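Local coordinates for protein 4-alpha-glucanotransferase (PDB 5B68) that is an amylomaltase, or disproportionating enzyme, a glucanotransferase with a TIM-barrel domain and an N-terminal beta-sandwich domain, at residues N199-D211 and I687-A700. Sequence-based numbering, arbitrary orientation.
Sequences NDLGNLASVVAQD and IESLRENELYHRVA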
loop_
_atom_site.group_PDB
_atom_site.type_symbol
_atom_site.label_atom_id
_atom_site.label_comp_id
_atom_site.label_asym_id
_atom_site.label_seq_id
_atom_site.Cartn_x
_atom_site.Cartn_y
_atom_site.Cartn_z
ATOM N N ASN A 199 -17.460 9.234 7.545
ATOM C CA ASN A 199 -17.892 9.865 8.762
ATOM C C ASN A 199 -17.423 9.107 9.962
ATOM O O ASN A 199 -16.840 9.670 10.888
ATOM C CB ASN A 199 -19.429 10.012 8.777
ATOM C CG ASN A 199 -19.932 10.800 9.968
ATOM O OD1 ASN A 199 -19.806 10.369 11.101
ATOM N ND2 ASN A 199 -20.498 11.965 9.708
ATOM N N ASP A 200 -17.658 7.800 9.909
ATOM C CA ASP A 200 -17.157 6.918 10.940
ATOM C C ASP A 200 -15.654 7.010 11.175
ATOM O O ASP A 200 -15.198 6.902 12.311
ATOM C CB ASP A 200 -17.527 5.456 10.706
ATOM C CG ASP A 200 -19.041 5.238 10.594
ATOM O OD1 ASP A 200 -19.742 5.726 11.457
ATOM O OD2 ASP A 200 -19.506 4.519 9.660
ATOM N N LEU A 201 -14.905 7.147 10.089
ATOM C CA LEU A 201 -13.437 7.334 10.147
ATOM C C LEU A 201 -13.073 8.514 11.025
ATOM O O LEU A 201 -12.217 8.436 11.964
ATOM C CB LEU A 201 -12.862 7.490 8.734
ATOM C CG LEU A 201 -11.356 7.741 8.605
ATOM C CD1 LEU A 201 -10.624 6.574 9.200
ATOM C CD2 LEU A 201 -11.006 7.933 7.149
ATOM N N GLY A 202 -13.649 9.660 10.719
ATOM C CA GLY A 202 -13.365 10.854 11.485
ATOM C C GLY A 202 -13.862 10.810 12.944
ATOM O O GLY A 202 -13.176 11.254 13.847
ATOM N N ASN A 203 -15.005 10.170 13.148
ATOM C CA ASN A 203 -15.636 9.989 14.454
ATOM C C ASN A 203 -14.717 9.114 15.316
ATOM O O ASN A 203 -14.346 9.530 16.411
ATOM C CB ASN A 203 -17.007 9.302 14.260
ATOM C CG ASN A 203 -17.853 9.260 15.552
ATOM O OD1 ASN A 203 -17.409 9.698 16.645
ATOM N ND2 ASN A 203 -19.054 8.674 15.436
ATOM N N LEU A 204 -14.350 7.950 14.789
ATOM C CA LEU A 204 -13.453 7.003 15.490
ATOM C C LEU A 204 -12.151 7.730 15.819
ATOM O O LEU A 204 -11.649 7.594 16.958
ATOM C CB LEU A 204 -13.203 5.759 14.722
ATOM C CG LEU A 204 -12.347 4.655 15.326
ATOM C CD1 LEU A 204 -12.890 4.212 16.658
ATOM C CD2 LEU A 204 -12.174 3.529 14.359
ATOM N N ALA A 205 -11.576 8.473 14.880
ATOM C CA ALA A 205 -10.299 9.163 15.171
ATOM C C ALA A 205 -10.464 10.089 16.335
ATOM O O ALA A 205 -9.616 10.077 17.271
ATOM C CB ALA A 205 -9.770 9.964 13.979
ATOM N N SER A 206 -11.588 10.811 16.339
ATOM C CA SER A 206 -11.778 11.827 17.394
ATOM C C SER A 206 -11.945 11.108 18.738
ATOM O O SER A 206 -11.464 11.601 19.751
ATOM C CB SER A 206 -12.898 12.835 17.093
ATOM O OG SER A 206 -14.125 12.164 17.200
ATOM N N VAL A 207 -12.586 9.951 18.756
ATOM C CA VAL A 207 -12.803 9.218 20.012
ATOM C C VAL A 207 -11.512 8.672 20.573
ATOM O O VAL A 207 -11.199 8.861 21.718
ATOM C CB VAL A 207 -13.779 8.042 19.781
ATOM C CG1 VAL A 207 -13.748 7.027 20.926
ATOM C CG2 VAL A 207 -15.178 8.536 19.559
ATOM N N VAL A 208 -10.716 8.000 19.763
ATOM C CA VAL A 208 -9.506 7.330 20.334
ATOM C C VAL A 208 -8.491 8.400 20.646
ATOM O O VAL A 208 -7.627 8.181 21.482
ATOM C CB VAL A 208 -8.942 6.231 19.439
ATOM C CG1 VAL A 208 -9.945 5.118 19.232
ATOM C CG2 VAL A 208 -8.527 6.783 18.082
ATOM N N ALA A 209 -8.586 9.577 20.011
ATOM C CA ALA A 209 -7.676 10.661 20.308
ATOM C C ALA A 209 -7.879 11.174 21.761
ATOM O O ALA A 209 -6.966 11.721 22.345
ATOM C CB ALA A 209 -7.924 11.806 19.351
ATOM N N GLN A 210 -9.065 10.952 22.342
ATOM C CA GLN A 210 -9.379 11.519 23.690
ATOM C C GLN A 210 -8.589 10.728 24.709
ATOM O O GLN A 210 -8.409 11.170 25.840
ATOM C CB GLN A 210 -10.863 11.344 23.995
ATOM C CG GLN A 210 -11.698 12.150 23.051
ATOM C CD GLN A 210 -13.172 11.837 23.084
ATOM O OE1 GLN A 210 -13.633 10.876 23.717
ATOM N NE2 GLN A 210 -13.915 12.587 22.276
ATOM N N ASP A 211 -8.181 9.513 24.351
ATOM C CA ASP A 211 -7.377 8.700 25.230
ATOM C C ASP A 211 -5.912 8.589 24.894
ATOM O O ASP A 211 -5.253 7.727 25.482
ATOM C CB ASP A 211 -8.034 7.334 25.420
ATOM C CG ASP A 211 -9.454 7.482 25.844
ATOM O OD1 ASP A 211 -9.653 8.001 26.949
ATOM O OD2 ASP A 211 -10.373 7.177 25.081
ATOM N N ILE A 687 -19.217 2.710 17.565
ATOM C CA ILE A 687 -18.256 3.786 17.951
ATOM C C ILE A 687 -18.750 4.526 19.195
ATOM O O ILE A 687 -17.966 4.890 20.095
ATOM C CB ILE A 687 -18.025 4.779 16.815
ATOM C CG1 ILE A 687 -17.291 4.070 15.713
ATOM C CG2 ILE A 687 -17.238 6.008 17.294
ATOM C CD1 ILE A 687 -17.310 4.766 14.356
ATOM N N GLU A 688 -20.062 4.707 19.264
ATOM C CA GLU A 688 -20.691 5.492 20.321
ATOM C C GLU A 688 -20.502 4.855 21.690
ATOM O O GLU A 688 -20.504 5.551 22.697
ATOM C CB GLU A 688 -22.191 5.710 20.048
ATOM C CG GLU A 688 -22.458 6.784 19.010
ATOM C CD GLU A 688 -22.450 6.251 17.603
ATOM O OE1 GLU A 688 -22.162 5.040 17.359
ATOM O OE2 GLU A 688 -22.769 7.070 16.752
ATOM N N SER A 689 -20.346 3.550 21.703
ATOM C CA SER A 689 -20.205 2.807 22.919
ATOM C C SER A 689 -18.815 2.517 23.312
ATOM O O SER A 689 -18.629 1.811 24.318
ATOM C CB SER A 689 -20.808 1.436 22.732
ATOM O OG SER A 689 -22.155 1.602 22.488
ATOM N N LEU A 690 -17.826 2.875 22.489
ATOM C CA LEU A 690 -16.475 2.390 22.764
ATOM C C LEU A 690 -15.961 2.734 24.132
ATOM O O LEU A 690 -15.311 1.891 24.807
ATOM C CB LEU A 690 -15.480 2.965 21.745
ATOM C CG LEU A 690 -15.423 2.167 20.437
ATOM C CD1 LEU A 690 -14.643 2.969 19.387
ATOM C CD2 LEU A 690 -14.681 0.856 20.597
ATOM N N ARG A 691 -16.162 3.974 24.503
ATOM C CA ARG A 691 -15.655 4.497 25.743
ATOM C C ARG A 691 -16.569 4.200 26.935
ATOM O O ARG A 691 -16.262 4.641 28.002
ATOM C CB ARG A 691 -15.380 6.003 25.633
ATOM C CG ARG A 691 -14.287 6.242 24.625
ATOM C CD ARG A 691 -13.854 7.687 24.487
ATOM N NE ARG A 691 -12.942 8.056 25.546
ATOM C CZ ARG A 691 -13.322 8.687 26.647
ATOM N NH1 ARG A 691 -14.614 9.049 26.829
ATOM N NH2 ARG A 691 -12.394 8.969 27.573
ATOM N N GLU A 692 -17.663 3.439 26.741
ATOM C CA GLU A 692 -18.519 2.994 27.811
ATOM C C GLU A 692 -17.980 1.695 28.369
ATOM O O GLU A 692 -18.429 1.294 29.403
ATOM C CB GLU A 692 -19.973 2.766 27.316
ATOM C CG GLU A 692 -20.678 4.052 26.940
ATOM C CD GLU A 692 -21.996 3.847 26.191
ATOM O OE1 GLU A 692 -22.303 2.717 25.714
ATOM O OE2 GLU A 692 -22.724 4.851 26.055
ATOM N N ASN A 693 -17.078 0.979 27.692
ATOM C CA ASN A 693 -16.711 -0.358 28.214
ATOM C C ASN A 693 -15.416 -0.209 28.970
ATOM O O ASN A 693 -14.522 0.500 28.524
ATOM C CB ASN A 693 -16.507 -1.461 27.168
ATOM C CG ASN A 693 -17.258 -1.229 25.880
ATOM O OD1 ASN A 693 -18.493 -1.322 25.820
ATOM N ND2 ASN A 693 -16.503 -0.943 24.817
ATOM N N GLU A 694 -15.328 -0.873 30.115
ATOM C CA GLU A 694 -14.153 -0.808 30.956
ATOM C C GLU A 694 -12.896 -1.386 30.279
ATOM O O GLU A 694 -11.787 -0.840 30.507
ATOM C CB GLU A 694 -14.416 -1.517 32.317
ATOM C CG GLU A 694 -13.316 -1.321 33.382
ATOM C CD GLU A 694 -13.525 -2.156 34.681
ATOM O OE1 GLU A 694 -13.931 -3.366 34.609
ATOM O OE2 GLU A 694 -13.258 -1.606 35.792
ATOM N N LEU A 695 -13.052 -2.453 29.467
ATOM C CA LEU A 695 -11.904 -3.061 28.732
ATOM C C LEU A 695 -11.176 -2.025 27.842
ATOM O O LEU A 695 -9.962 -1.908 27.908
ATOM C CB LEU A 695 -12.299 -4.318 27.929
ATOM C CG LEU A 695 -11.136 -4.993 27.164
ATOM C CD1 LEU A 695 -10.014 -5.344 28.167
ATOM C CD2 LEU A 695 -11.551 -6.255 26.407
ATOM N N TYR A 696 -11.932 -1.218 27.104
ATOM C CA TYR A 696 -11.347 -0.124 26.301
ATOM C C TYR A 696 -10.404 0.769 27.115
ATOM O O TYR A 696 -9.284 1.033 26.711
ATOM C CB TYR A 696 -12.474 0.725 25.666
ATOM C CG TYR A 696 -11.957 1.931 24.984
ATOM C CD1 TYR A 696 -11.743 3.074 25.690
ATOM C CD2 TYR A 696 -11.583 1.914 23.655
ATOM C CE1 TYR A 696 -11.240 4.198 25.112
ATOM C CE2 TYR A 696 -11.059 3.035 23.070
ATOM C CZ TYR A 696 -10.867 4.165 23.796
ATOM O OH TYR A 696 -10.336 5.303 23.249
ATOM N N HIS A 697 -10.882 1.231 28.277
ATOM C CA HIS A 697 -10.150 2.138 29.132
ATOM C C HIS A 697 -8.963 1.419 29.723
ATOM O O HIS A 697 -7.896 2.032 29.857
ATOM C CB HIS A 697 -11.052 2.687 30.255
ATOM C CG HIS A 697 -12.062 3.653 29.746
ATOM N ND1 HIS A 697 -11.700 4.881 29.262
ATOM C CD2 HIS A 697 -13.388 3.518 29.487
ATOM C CE1 HIS A 697 -12.770 5.510 28.807
ATOM N NE2 HIS A 697 -13.808 4.704 28.938
ATOM N N ARG A 698 -9.127 0.155 30.109
ATOM C CA ARG A 698 -7.938 -0.597 30.637
ATOM C C ARG A 698 -6.767 -0.696 29.572
ATOM O O ARG A 698 -5.546 -0.486 29.844
ATOM C CB ARG A 698 -8.368 -1.963 31.109
ATOM C CG ARG A 698 -9.281 -1.920 32.339
ATOM C CD ARG A 698 -9.777 -3.294 32.759
ATOM N NE ARG A 698 -8.726 -4.018 33.410
ATOM C CZ ARG A 698 -8.837 -5.139 34.131
ATOM N NH1 ARG A 698 -7.728 -5.686 34.622
ATOM N NH2 ARG A 698 -10.008 -5.690 34.416
ATOM N N VAL A 699 -7.146 -1.025 28.342
ATOM C CA VAL A 699 -6.134 -1.208 27.307
ATOM C C VAL A 699 -5.587 0.133 26.930
ATOM O O VAL A 699 -4.366 0.230 26.719
ATOM C CB VAL A 699 -6.696 -1.996 26.097
ATOM C CG1 VAL A 699 -5.730 -2.016 24.914
ATOM C CG2 VAL A 699 -7.150 -3.387 26.583
ATOM N N ALA A 700 -6.457 1.149 26.834
ATOM C CA ALA A 700 -5.957 2.523 26.524
ATOM C C ALA A 700 -4.966 3.026 27.566
ATOM O O ALA A 700 -3.900 3.532 27.225
ATOM C CB ALA A 700 -7.069 3.503 26.335
HETATM O O HOH W 1 -21.305 9.237 17.295
HETATM O O HOH W 2 -7.581 5.417 22.443
HETATM O O HOH W 3 -3.843 5.369 25.044
HETATM O O HOH W 4 -8.902 6.140 29.588
#
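Asp211 and Arg691 form a buttressed salt bridge at one end of a mixed contact, continued by side-chain packing and bridging waters, which joins a helix of the TIM-barrel domain to a segment near the C-terminus. It illustrates how a carboxylate can be held by a side-on arginine on its syn lone pairs and a hydroxyl on the anti side. NE of Arg691 donates to OD2 of Asp211 at 2.8 Å. Its NH2 reaches OD1 of Asp211 at 3.0 Å, also nearly straight, and the two flat groups lie only 11° from coplanar. The hydroxyl of Tyr696 donates to OD2 of Asp211 at 2.6 Å, so this oxygen accepts two bonds and the carboxylate is fixed in rotation. A bend at chi3 (80°) turns the guanidinium toward Asp211, while OE1 of Gln210 lies over one face without bonding. NE2 of His697 donates to the backbone O of Arg691 at 2.6 Å, and its CE1 sits off-centre over the guanidinium.

Farther along, the CG1 methyl of Val207 rests against CD of Arg691, 3.6 Å away, as the two side chains pass in opposite senses. Leu204 and Leu690 meet nearly perpendicular, their CD1 methyls tightly packed at 3.5 Å. CG2 of Ile687 touches CG2 of Val207 and the amide of Asn203, whose ND2 is linked through a water to OE2 of Glu688.

Helix 198-209 is lined on one flank by residues 687-700 and on another by helix 349-376, while helices 627-639 and 650-654 pack against helix 694-702.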